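Local coordinates for protein rubisco operon transcriptional regulator (Synechocystis sp., PDB 5Y2W) that probably represses transcription as a LysR-type regulator coordinating carbon and nitrogen metabolism, and binds 2-phosphoglycolate in its regulatory domain, at residues Glu144-Ala149 and Ser157-His162; Val17-Lys22 and Ile111-Gly116; Lys22-Arg27 and Pro78-Pro83. One frame throughout, in Å; residues are numbered along the deposited sequence.

Interaction 1. Residues Glu144-Ala149 and Ser157-His162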
loop_
_atom_site.group_PDB
_atom_site.type_symbol
_atom_site.label_atom_id
_atom_site.label_comp_id
_atom_site.label_asym_id
_atom_site.label_seq_id
_atom_site.Cartn_x
_atom_site.Cartn_y
_atom_site.Cartn_z
ATOM N N GLU A 144 5.559 1.687 0.585
ATOM C CA GLU A 144 6.127 0.666 1.460
ATOM C C GLU A 144 7.258 0.031 0.664
ATOM O O GLU A 144 8.288 -0.222 1.184
ATOM C CB GLU A 144 5.125 -0.426 1.835
ATOM C CG GLU A 144 3.685 0.051 1.886
ATOM C CD GLU A 144 3.522 0.965 3.053
ATOM O OE1 GLU A 144 4.038 0.506 4.108
ATOM O OE2 GLU A 144 2.958 2.115 2.920
ATOM N N ALA A 145 7.034 -0.204 -0.622
ATOM C CA ALA A 145 8.075 -0.796 -1.504
ATOM C C ALA A 145 9.327 0.048 -1.458
ATOM O O ALA A 145 10.396 -0.501 -1.337
ATOM C CB ALA A 145 7.567 -0.875 -2.925
ATOM N N ILE A 146 9.159 1.389 -1.511
ATOM C CA ILE A 146 10.249 2.270 -1.466
ATOM C C ILE A 146 10.959 2.229 -0.130
ATOM O O ILE A 146 12.191 2.208 -0.090
ATOM C CB ILE A 146 9.863 3.721 -1.801
ATOM C CG1 ILE A 146 9.426 3.816 -3.239
ATOM C CG2 ILE A 146 11.069 4.607 -1.588
ATOM C CD1 ILE A 146 8.937 5.170 -3.683
ATOM N N LYS A 147 10.241 2.170 0.976
ATOM C CA LYS A 147 10.943 2.044 2.280
ATOM C C LYS A 147 11.773 0.742 2.371
ATOM O O LYS A 147 12.878 0.728 2.924
ATOM C CB LYS A 147 9.972 2.053 3.428
ATOM C CG LYS A 147 9.334 3.429 3.616
ATOM C CD LYS A 147 8.536 3.499 4.902
ATOM C CE LYS A 147 7.219 2.733 4.854
ATOM N NZ LYS A 147 6.725 2.649 6.252
ATOM N N GLN A 148 11.186 -0.363 1.937
ATOM C CA GLN A 148 11.937 -1.613 1.793
ATOM C C GLN A 148 13.178 -1.442 0.913
ATOM O O GLN A 148 14.233 -1.866 1.273
ATOM C CB GLN A 148 11.055 -2.703 1.175
ATOM C CG GLN A 148 10.264 -3.493 2.182
ATOM C CD GLN A 148 11.143 -4.271 3.137
ATOM O OE1 GLN A 148 12.224 -4.743 2.787
ATOM N NE2 GLN A 148 10.706 -4.351 4.369
ATOM N N ALA A 149 13.054 -0.800 -0.232
ATOM C CA ALA A 149 14.256 -0.621 -1.080
ATOM C C ALA A 149 15.366 0.189 -0.413
ATOM O O ALA A 149 16.569 -0.148 -0.507
ATOM C CB ALA A 149 13.888 -0.051 -2.435
ATOM N N SER A 157 15.069 8.235 -1.195
ATOM C CA SER A 157 13.833 8.673 -1.826
ATOM C C SER A 157 13.252 9.866 -1.053
ATOM O O SER A 157 13.805 10.302 -0.061
ATOM C CB SER A 157 12.794 7.562 -1.802
ATOM O OG SER A 157 11.794 7.790 -2.811
ATOM N N VAL A 158 12.140 10.407 -1.549
ATOM C CA VAL A 158 11.379 11.440 -0.827
ATOM C C VAL A 158 9.994 10.859 -0.713
ATOM O O VAL A 158 9.429 10.417 -1.725
ATOM C CB VAL A 158 11.321 12.754 -1.611
ATOM C CG1 VAL A 158 10.198 13.647 -1.076
ATOM C CG2 VAL A 158 12.685 13.482 -1.631
ATOM N N LEU A 159 9.494 10.788 0.514
ATOM C CA LEU A 159 8.175 10.278 0.773
ATOM C C LEU A 159 7.522 11.199 1.822
ATOM O O LEU A 159 8.215 11.918 2.548
ATOM C CB LEU A 159 8.270 8.873 1.394
ATOM C CG LEU A 159 8.846 7.669 0.642
ATOM C CD1 LEU A 159 8.930 6.430 1.540
ATOM C CD2 LEU A 159 7.989 7.424 -0.551
ATOM N N SER A 160 6.210 11.102 1.950
ATOM C CA SER A 160 5.494 11.698 3.079
ATOM C C SER A 160 6.035 11.188 4.362
ATOM O O SER A 160 6.179 9.981 4.552
ATOM C CB SER A 160 4.005 11.345 3.051
ATOM O OG SER A 160 3.388 11.915 4.179
ATOM N N GLN A 161 6.286 12.107 5.265
ATOM C CA GLN A 161 6.632 11.775 6.623
ATOM C C GLN A 161 5.609 10.909 7.318
ATOM O O GLN A 161 5.963 10.199 8.247
ATOM C CB GLN A 161 6.752 13.050 7.425
ATOM C CG GLN A 161 7.606 12.901 8.666
ATOM C CD GLN A 161 8.276 14.191 9.028
ATOM O OE1 GLN A 161 7.834 15.251 8.629
ATOM N NE2 GLN A 161 9.332 14.113 9.789
ATOM N N HIS A 162 4.340 10.941 6.875
ATOM C CA HIS A 162 3.319 10.056 7.465
ATOM C C HIS A 162 3.639 8.599 7.208
ATOM O O HIS A 162 3.093 7.755 7.895
ATOM C CB HIS A 162 1.927 10.355 6.910
ATOM C CG HIS A 162 1.450 11.740 7.239
ATOM N ND1 HIS A 162 1.128 12.119 8.519
ATOM C CD2 HIS A 162 1.280 12.843 6.473
ATOM C CE1 HIS A 162 0.785 13.396 8.534
ATOM N NE2 HIS A 162 0.872 13.862 7.304
#
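Ile146 turns its CG2 methyl anti to its own backbone N, toward Ser157, and sends CG1 anti to the carbonyl carbon (chi1 -66°), so that CD1 reaches Leu159. Leu159 likewise sets CG anti to its carbonyl carbon (chi1 -65°), and its two methyls fork toward the helix. Leu159 CD2 lies 4.0 Å from Ile146 CD1. Leu159 CD1 lies 3.7 Å from Lys147 CG. The tightest pair is Ile146 CG2 with Ser157 CB, at 3.4 Å. All four touching residues are buried, and no hydrogen bond links the two segments.

The polar ends are served from outside. Ser157 OG is hydrogen-bonded to the carbonyl O of Ile111. Lys147 NZ forms a salt bridge to Glu167 and a hydrogen bond to the carbonyl O of Thr163. Ser160 OG accepts from His162 N at 3.0 Å, an ST turn where the strand passes into a 3-10 segment.

The helix and strand axes pass 9.7 Å apart at 138°. Helix 143-151 thus packs on strand 157-160, which pairs with the central strand 81-89 of the three-stranded sheet. Strand 138-140 lies against the same helix at Ala145, Ile146 and Ala149.

Interaction 2. Residues Val17-Lys22 and Ile111-Gly116. With PGA (2-phosphoglycolic acid), chain B.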
loop_
_atom_site.group_PDB
_atom_site.type_symbol
_atom_site.label_atom_id
_atom_site.label_comp_id
_atom_site.label_asym_id
_atom_site.label_seq_id
_atom_site.Cartn_x
_atom_site.Cartn_y
_atom_site.Cartn_z
ATOM N N VAL A 17 -8.727 8.046 -0.648
ATOM C CA VAL A 17 -7.587 8.729 -0.083
ATOM C C VAL A 17 -6.285 8.464 -0.859
ATOM O O VAL A 17 -6.064 7.393 -1.460
ATOM C CB VAL A 17 -7.415 8.475 1.449
ATOM C CG1 VAL A 17 -8.719 8.681 2.191
ATOM C CG2 VAL A 17 -6.822 7.109 1.773
ATOM N N ILE A 18 -5.400 9.449 -0.818
ATOM C CA ILE A 18 -4.058 9.246 -1.363
ATOM C C ILE A 18 -3.246 8.258 -0.509
ATOM O O ILE A 18 -3.541 8.041 0.660
ATOM C CB ILE A 18 -3.326 10.567 -1.537
ATOM C CG1 ILE A 18 -3.351 11.351 -0.221
ATOM C CG2 ILE A 18 -3.925 11.320 -2.720
ATOM C CD1 ILE A 18 -2.302 12.403 -0.147
ATOM N N THR A 19 -2.182 7.701 -1.083
ATOM C CA THR A 19 -1.537 6.549 -0.492
ATOM C C THR A 19 -1.063 6.837 0.910
ATOM O O THR A 19 -1.143 5.993 1.784
ATOM C CB THR A 19 -0.317 6.106 -1.313
ATOM O OG1 THR A 19 0.536 7.246 -1.482
ATOM C CG2 THR A 19 -0.730 5.553 -2.662
ATOM N N THR A 20 -0.581 8.031 1.138
ATOM C CA THR A 20 0.109 8.328 2.376
ATOM C C THR A 20 -0.841 8.473 3.587
ATOM O O THR A 20 -0.412 8.577 4.754
ATOM C CB THR A 20 0.922 9.618 2.186
ATOM O OG1 THR A 20 0.069 10.680 1.668
ATOM C CG2 THR A 20 1.997 9.368 1.183
ATOM N N ALA A 21 -2.130 8.529 3.295
ATOM C CA ALA A 21 -3.187 8.677 4.311
ATOM C C ALA A 21 -3.799 7.365 4.749
ATOM O O ALA A 21 -4.751 7.382 5.503
ATOM C CB ALA A 21 -4.280 9.586 3.764
ATOM N N LYS A 22 -3.228 6.237 4.310
ATOM C CA LYS A 22 -3.775 4.922 4.550
ATOM C C LYS A 22 -3.607 4.468 5.995
ATOM O O LYS A 22 -4.208 3.512 6.408
ATOM C CB LYS A 22 -3.110 3.892 3.620
ATOM C CG LYS A 22 -1.617 3.783 3.887
ATOM C CD LYS A 22 -0.963 2.606 3.263
ATOM C CE LYS A 22 -1.212 2.676 1.811
ATOM N NZ LYS A 22 -0.415 1.593 1.262
ATOM N N ILE A 111 15.147 6.452 -5.655
ATOM C CA ILE A 111 14.061 5.599 -6.046
ATOM C C ILE A 111 12.856 6.442 -6.246
ATOM O O ILE A 111 12.490 7.214 -5.352
ATOM C CB ILE A 111 13.782 4.561 -4.950
ATOM C CG1 ILE A 111 15.062 3.752 -4.637
ATOM C CG2 ILE A 111 12.635 3.647 -5.376
ATOM C CD1 ILE A 111 15.206 3.346 -3.190
ATOM N N MET A 112 12.180 6.276 -7.358
ATOM C CA MET A 112 10.997 7.090 -7.619
ATOM C C MET A 112 9.708 6.277 -7.449
ATOM O O MET A 112 9.692 5.073 -7.601
ATOM C CB MET A 112 11.026 7.589 -9.050
ATOM C CG MET A 112 11.980 8.724 -9.339
ATOM S SD MET A 112 11.345 10.370 -8.917
ATOM C CE MET A 112 12.671 11.511 -9.336
ATOM N N ARG A 113 8.630 6.951 -7.096
ATOM C CA ARG A 113 7.287 6.407 -7.149
ATOM C C ARG A 113 6.866 6.256 -8.625
ATOM O O ARG A 113 7.527 6.805 -9.527
ATOM C CB ARG A 113 6.317 7.395 -6.447
ATOM C CG ARG A 113 6.356 7.374 -4.928
ATOM C CD ARG A 113 5.608 6.207 -4.335
ATOM N NE ARG A 113 4.237 6.226 -4.834
ATOM C CZ ARG A 113 3.233 6.951 -4.338
ATOM N NH1 ARG A 113 2.061 6.959 -4.998
ATOM N NH2 ARG A 113 3.398 7.662 -3.212
ATOM N N GLU A 114 5.771 5.527 -8.852
ATOM C CA GLU A 114 5.120 5.387 -10.193
ATOM C C GLU A 114 4.669 6.735 -10.730
ATOM O O GLU A 114 4.377 7.659 -9.937
ATOM C CB GLU A 114 3.932 4.449 -10.119
ATOM C CG GLU A 114 2.622 4.998 -9.496
ATOM C CD GLU A 114 2.671 5.209 -7.972
ATOM O OE1 GLU A 114 1.662 5.747 -7.438
ATOM O OE2 GLU A 114 3.715 4.892 -7.307
ATOM N N LYS A 115 4.693 6.859 -12.064
ATOM C CA LYS A 115 4.042 7.937 -12.799
ATOM C C LYS A 115 2.593 8.019 -12.370
ATOM O O LYS A 115 1.928 6.993 -12.259
ATOM C CB LYS A 115 4.102 7.693 -14.326
ATOM C CG LYS A 115 5.496 7.830 -14.945
ATOM C CD LYS A 115 5.489 7.744 -16.475
ATOM C CE LYS A 115 6.908 7.780 -17.047
ATOM N NZ LYS A 115 7.851 6.769 -16.443
ATOM N N GLY A 116 2.118 9.231 -12.115
ATOM C CA GLY A 116 0.809 9.446 -11.496
ATOM C C GLY A 116 0.871 9.738 -10.006
ATOM O O GLY A 116 -0.120 10.181 -9.399
HETATM P P PGA B . 0.708 10.025 -4.128
HETATM O O1P PGA B . 0.250 11.094 -3.006
HETATM O O2P PGA B . 0.210 8.698 -3.659
HETATM O O3P PGA B . 2.237 10.176 -4.184
HETATM O O4P PGA B . -0.101 10.388 -5.318
HETATM C C2 PGA B . 0.508 11.041 -1.620
HETATM C C1 PGA B . 0.914 12.392 -1.045
HETATM O O1 PGA B . 1.179 12.483 0.195
HETATM O O2 PGA B . 0.966 13.363 -1.829
#
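Thr19 and Arg113 approach from opposite directions and meet at one phosphate oxygen of 2-phosphoglycolate, O2P. Among the hydrogen bonds, Thr19 OG1 gives its proton to O2P at 2.6 Å. Arg113 NH1 reaches the same O2P at 2.9 Å and nearly straight, 164°, with the oxygen at the guanidinium edge. Arg113 NH2 adds a weak bond to O2P. Asn143 hydrogen-bonds both Thr19 OG1 (from ND2) and Arg113 NH2 (to OD1). At the other end of the ligand, Thr20 OG1 donates to carboxylate O1 over 2.6 Å. Chi1 of 53° in Thr19 and 52° in Thr20 sets each hydroxyl between its backbone N and carbonyl carbon, facing the ligand.

The salt bridge is side-on: Arg113 NE and NH1 each take one oxygen of Glu114. Arg113 NH1 to Glu114 OE1 is 2.8 Å. This fixes the guanidinium plane and probably offsets part of its charge.

In apolar packing, Ile18 CD1 lies 3.5 Å from the ligand's methylene carbon C2.

Residues 17-22 run off the end of strand 11-18 in the five-stranded sheet. Residues 111-116 form the loop before helix 118-129, with helix 143-151 packed beside Ile111 and Arg113. The ligand bridges these two parts of the fold.

Interaction 3. Residues Lys22-Arg27 and Pro78-Pro83. With PGA (2-phosphoglycolic acid), chain B.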
loop_
_atom_site.group_PDB
_atom_site.type_symbol
_atom_site.label_atom_id
_atom_site.label_comp_id
_atom_site.label_asym_id
_atom_site.label_seq_id
_atom_site.Cartn_x
_atom_site.Cartn_y
_atom_site.Cartn_z
ATOM N N LYS A 22 -3.228 6.237 4.310
ATOM C CA LYS A 22 -3.775 4.922 4.550
ATOM C C LYS A 22 -3.607 4.468 5.995
ATOM O O LYS A 22 -4.208 3.512 6.408
ATOM C CB LYS A 22 -3.110 3.892 3.620
ATOM C CG LYS A 22 -1.617 3.783 3.887
ATOM C CD LYS A 22 -0.963 2.606 3.263
ATOM C CE LYS A 22 -1.212 2.676 1.811
ATOM N NZ LYS A 22 -0.415 1.593 1.262
ATOM N N TYR A 23 -2.744 5.103 6.766
ATOM C CA TYR A 23 -2.631 4.697 8.182
ATOM C C TYR A 23 -3.519 5.570 9.067
ATOM O O TYR A 23 -4.265 5.069 9.902
ATOM C CB TYR A 23 -1.192 4.808 8.673
ATOM C CG TYR A 23 -0.216 3.913 7.954
ATOM C CD1 TYR A 23 -0.058 2.567 8.336
ATOM C CD2 TYR A 23 0.598 4.418 6.946
ATOM C CE1 TYR A 23 0.868 1.738 7.693
ATOM C CE2 TYR A 23 1.524 3.610 6.300
ATOM C CZ TYR A 23 1.656 2.267 6.675
ATOM O OH TYR A 23 2.575 1.474 6.011
ATOM N N PHE A 24 -3.424 6.881 8.835
ATOM C CA PHE A 24 -4.132 7.898 9.602
ATOM C C PHE A 24 -5.628 7.781 9.529
ATOM O O PHE A 24 -6.317 7.750 10.533
ATOM C CB PHE A 24 -3.786 9.247 9.055
ATOM C CG PHE A 24 -4.336 10.358 9.869
ATOM C CD1 PHE A 24 -3.788 10.637 11.091
ATOM C CD2 PHE A 24 -5.377 11.105 9.411
ATOM C CE1 PHE A 24 -4.279 11.655 11.862
ATOM C CE2 PHE A 24 -5.887 12.126 10.172
ATOM C CZ PHE A 24 -5.328 12.412 11.401
ATOM N N ILE A 25 -6.156 7.698 8.330
ATOM C CA ILE A 25 -7.561 7.762 8.184
ATOM C C ILE A 25 -8.226 6.565 8.816
ATOM O O ILE A 25 -9.162 6.737 9.601
ATOM C CB ILE A 25 -7.938 7.940 6.709
ATOM C CG1 ILE A 25 -7.522 9.324 6.255
ATOM C CG2 ILE A 25 -9.411 7.667 6.477
ATOM C CD1 ILE A 25 -8.291 10.470 6.909
ATOM N N PRO A 26 -7.736 5.351 8.527
ATOM C CA PRO A 26 -8.310 4.210 9.217
ATOM C C PRO A 26 -8.304 4.332 10.698
ATOM O O PRO A 26 -9.229 3.884 11.328
ATOM C CB PRO A 26 -7.385 3.069 8.815
ATOM C CG PRO A 26 -7.099 3.442 7.387
ATOM C CD PRO A 26 -6.803 4.912 7.487
ATOM N N ARG A 27 -7.239 4.872 11.269
ATOM C CA ARG A 27 -7.186 4.956 12.707
ATOM C C ARG A 27 -8.282 5.927 13.200
ATOM O O ARG A 27 -8.931 5.651 14.173
ATOM C CB ARG A 27 -5.833 5.419 13.151
ATOM C CG ARG A 27 -5.680 5.466 14.653
ATOM C CD ARG A 27 -4.252 5.830 15.009
ATOM N NE ARG A 27 -3.927 7.149 14.483
ATOM C CZ ARG A 27 -2.738 7.726 14.578
ATOM N NH1 ARG A 27 -1.739 7.110 15.200
ATOM N NH2 ARG A 27 -2.557 8.941 14.065
ATOM N N PRO A 78 -7.957 22.292 4.203
ATOM C CA PRO A 78 -6.798 21.630 4.764
ATOM C C PRO A 78 -7.122 21.198 6.165
ATOM O O PRO A 78 -7.812 21.910 6.866
ATOM C CB PRO A 78 -5.752 22.725 4.799
ATOM C CG PRO A 78 -6.545 23.997 5.039
ATOM C CD PRO A 78 -7.870 23.767 4.351
ATOM N N PHE A 79 -6.635 20.019 6.555
ATOM C CA PHE A 79 -6.820 19.497 7.911
ATOM C C PHE A 79 -5.537 18.988 8.568
ATOM O O PHE A 79 -5.522 18.793 9.755
ATOM C CB PHE A 79 -7.901 18.411 7.942
ATOM C CG PHE A 79 -7.557 17.160 7.172
ATOM C CD1 PHE A 79 -7.892 17.037 5.843
ATOM C CD2 PHE A 79 -6.922 16.092 7.815
ATOM C CE1 PHE A 79 -7.589 15.883 5.141
ATOM C CE2 PHE A 79 -6.622 14.930 7.123
ATOM C CZ PHE A 79 -6.940 14.820 5.788
ATOM N N LEU A 80 -4.443 18.839 7.823
ATOM C CA LEU A 80 -3.206 18.256 8.375
ATOM C C LEU A 80 -2.073 18.497 7.415
ATOM O O LEU A 80 -2.224 18.371 6.236
ATOM C CB LEU A 80 -3.397 16.716 8.651
ATOM C CG LEU A 80 -2.447 16.078 9.669
ATOM C CD1 LEU A 80 -2.446 16.768 11.026
ATOM C CD2 LEU A 80 -2.777 14.623 9.861
ATOM N N ASP A 81 -0.926 18.860 7.928
ATOM C CA ASP A 81 0.251 19.018 7.100
ATOM C C ASP A 81 0.711 17.666 6.590
ATOM O O ASP A 81 0.533 16.655 7.254
ATOM C CB ASP A 81 1.394 19.598 7.917
ATOM C CG ASP A 81 1.134 21.029 8.323
ATOM O OD1 ASP A 81 0.151 21.609 7.818
ATOM O OD2 ASP A 81 1.922 21.572 9.124
ATOM N N ASN A 82 1.322 17.690 5.418
ATOM C CA ASN A 82 1.845 16.506 4.808
ATOM C C ASN A 82 3.260 16.788 4.309
ATOM O O ASN A 82 3.518 16.867 3.108
ATOM C CB ASN A 82 0.937 16.111 3.663
ATOM C CG ASN A 82 1.402 14.832 2.991
ATOM O OD1 ASN A 82 2.043 13.947 3.624
ATOM N ND2 ASN A 82 1.109 14.731 1.711
ATOM N N PRO A 83 4.181 16.951 5.235
ATOM C CA PRO A 83 5.532 17.246 4.781
ATOM C C PRO A 83 6.205 16.020 4.118
ATOM O O PRO A 83 6.177 14.916 4.686
ATOM C CB PRO A 83 6.252 17.609 6.053
ATOM C CG PRO A 83 5.579 16.836 7.104
ATOM C CD PRO A 83 4.141 16.637 6.661
HETATM P P PGA B . 0.708 10.025 -4.128
HETATM O O1P PGA B . 0.250 11.094 -3.006
HETATM O O2P PGA B . 0.210 8.698 -3.659
HETATM O O3P PGA B . 2.237 10.176 -4.184
HETATM O O4P PGA B . -0.101 10.388 -5.318
HETATM C C2 PGA B . 0.508 11.041 -1.620
HETATM C C1 PGA B . 0.914 12.392 -1.045
HETATM O O1 PGA B . 1.179 12.483 0.195
HETATM O O2 PGA B . 0.966 13.363 -1.829
#
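The backbones stay well apart, with Phe24 and Leu80 the nearest pair at 10.5 Å between CA atoms, so side chains span the gap. Phe24 lies on helix 24-35. The chain of residues 78-83 turns a corner at Leu80.

Phe24 has CG anti to its backbone N (chi1 -173°), which carries the ring out from the helix toward the corner. Leu80 comes from the opposite direction and lays CD2 over one face of that ring. This is a CH-pi contact: Leu80 CD2 is 3.9 Å from the Phe24 ring centroid and 19° off the normal. The methyl sits toward the rim, with Phe24 CZ the ring atom closest to Leu80 CD2 at 3.7 Å. Phe79 adds a second ring. Phe24 CE2 meets the edge of the Phe79 ring, near its plane, 4.2 Å from Phe79 CE2. The touching residues are all buried, and the packing between the segments is apolar. Phe79 also packs on Leu208 and Met209 of helix 199-211.

Past the corner, Asn82 turns to the ligand. Asn82 ND2 donates to O1 of the 2-phosphoglycolate carboxylate at 2.7 Å, with an N-H...O angle of 156°. OD1 is hydrogen-bonded to Ser160 OG and ND2 also to Ser66 OG, so both ends of the amide are held and its rotation is fixed. Cut back to an alanine, this position would probably leave carboxylate O1 without this donor and Ser66 OG and Ser160 OG without their amide partner.

Strand 74-79 belongs to the five-stranded sheet and strand 81-89 to the three-stranded one. The corner is therefore a crossing between the two lobes of a periplasmic-binding-protein-like fold. Placing a ligand-binding residue such as Asn82 at the crossing fits the interlobe effector cleft of LysR-type regulatory domains.

How the interactions relate
From the N terminus, strand 11-18 leads into the ligand-binding turn of interaction 2, and the chain passes through the shared Lys22 into helix 24-35. Interaction 3 then closes a loop of 50 residues at the corner 78-83. That loop is nested inside the longer one, of 88 residues, that interaction 2 closes at 111-116. Interaction 1 follows in series, with seven residues between its segments. Interaction 3 ties helix 24-35 to the crossing between the sheets. Interaction 2 joins the end of strand 11-18 to the loop before helix 118-129 through 2-phosphoglycolate. Interaction 1 packs helix 143-151 in the lobe of the three-stranded sheet and touches both others, through Ser157 to Ile111 and Ser160 to Asn82.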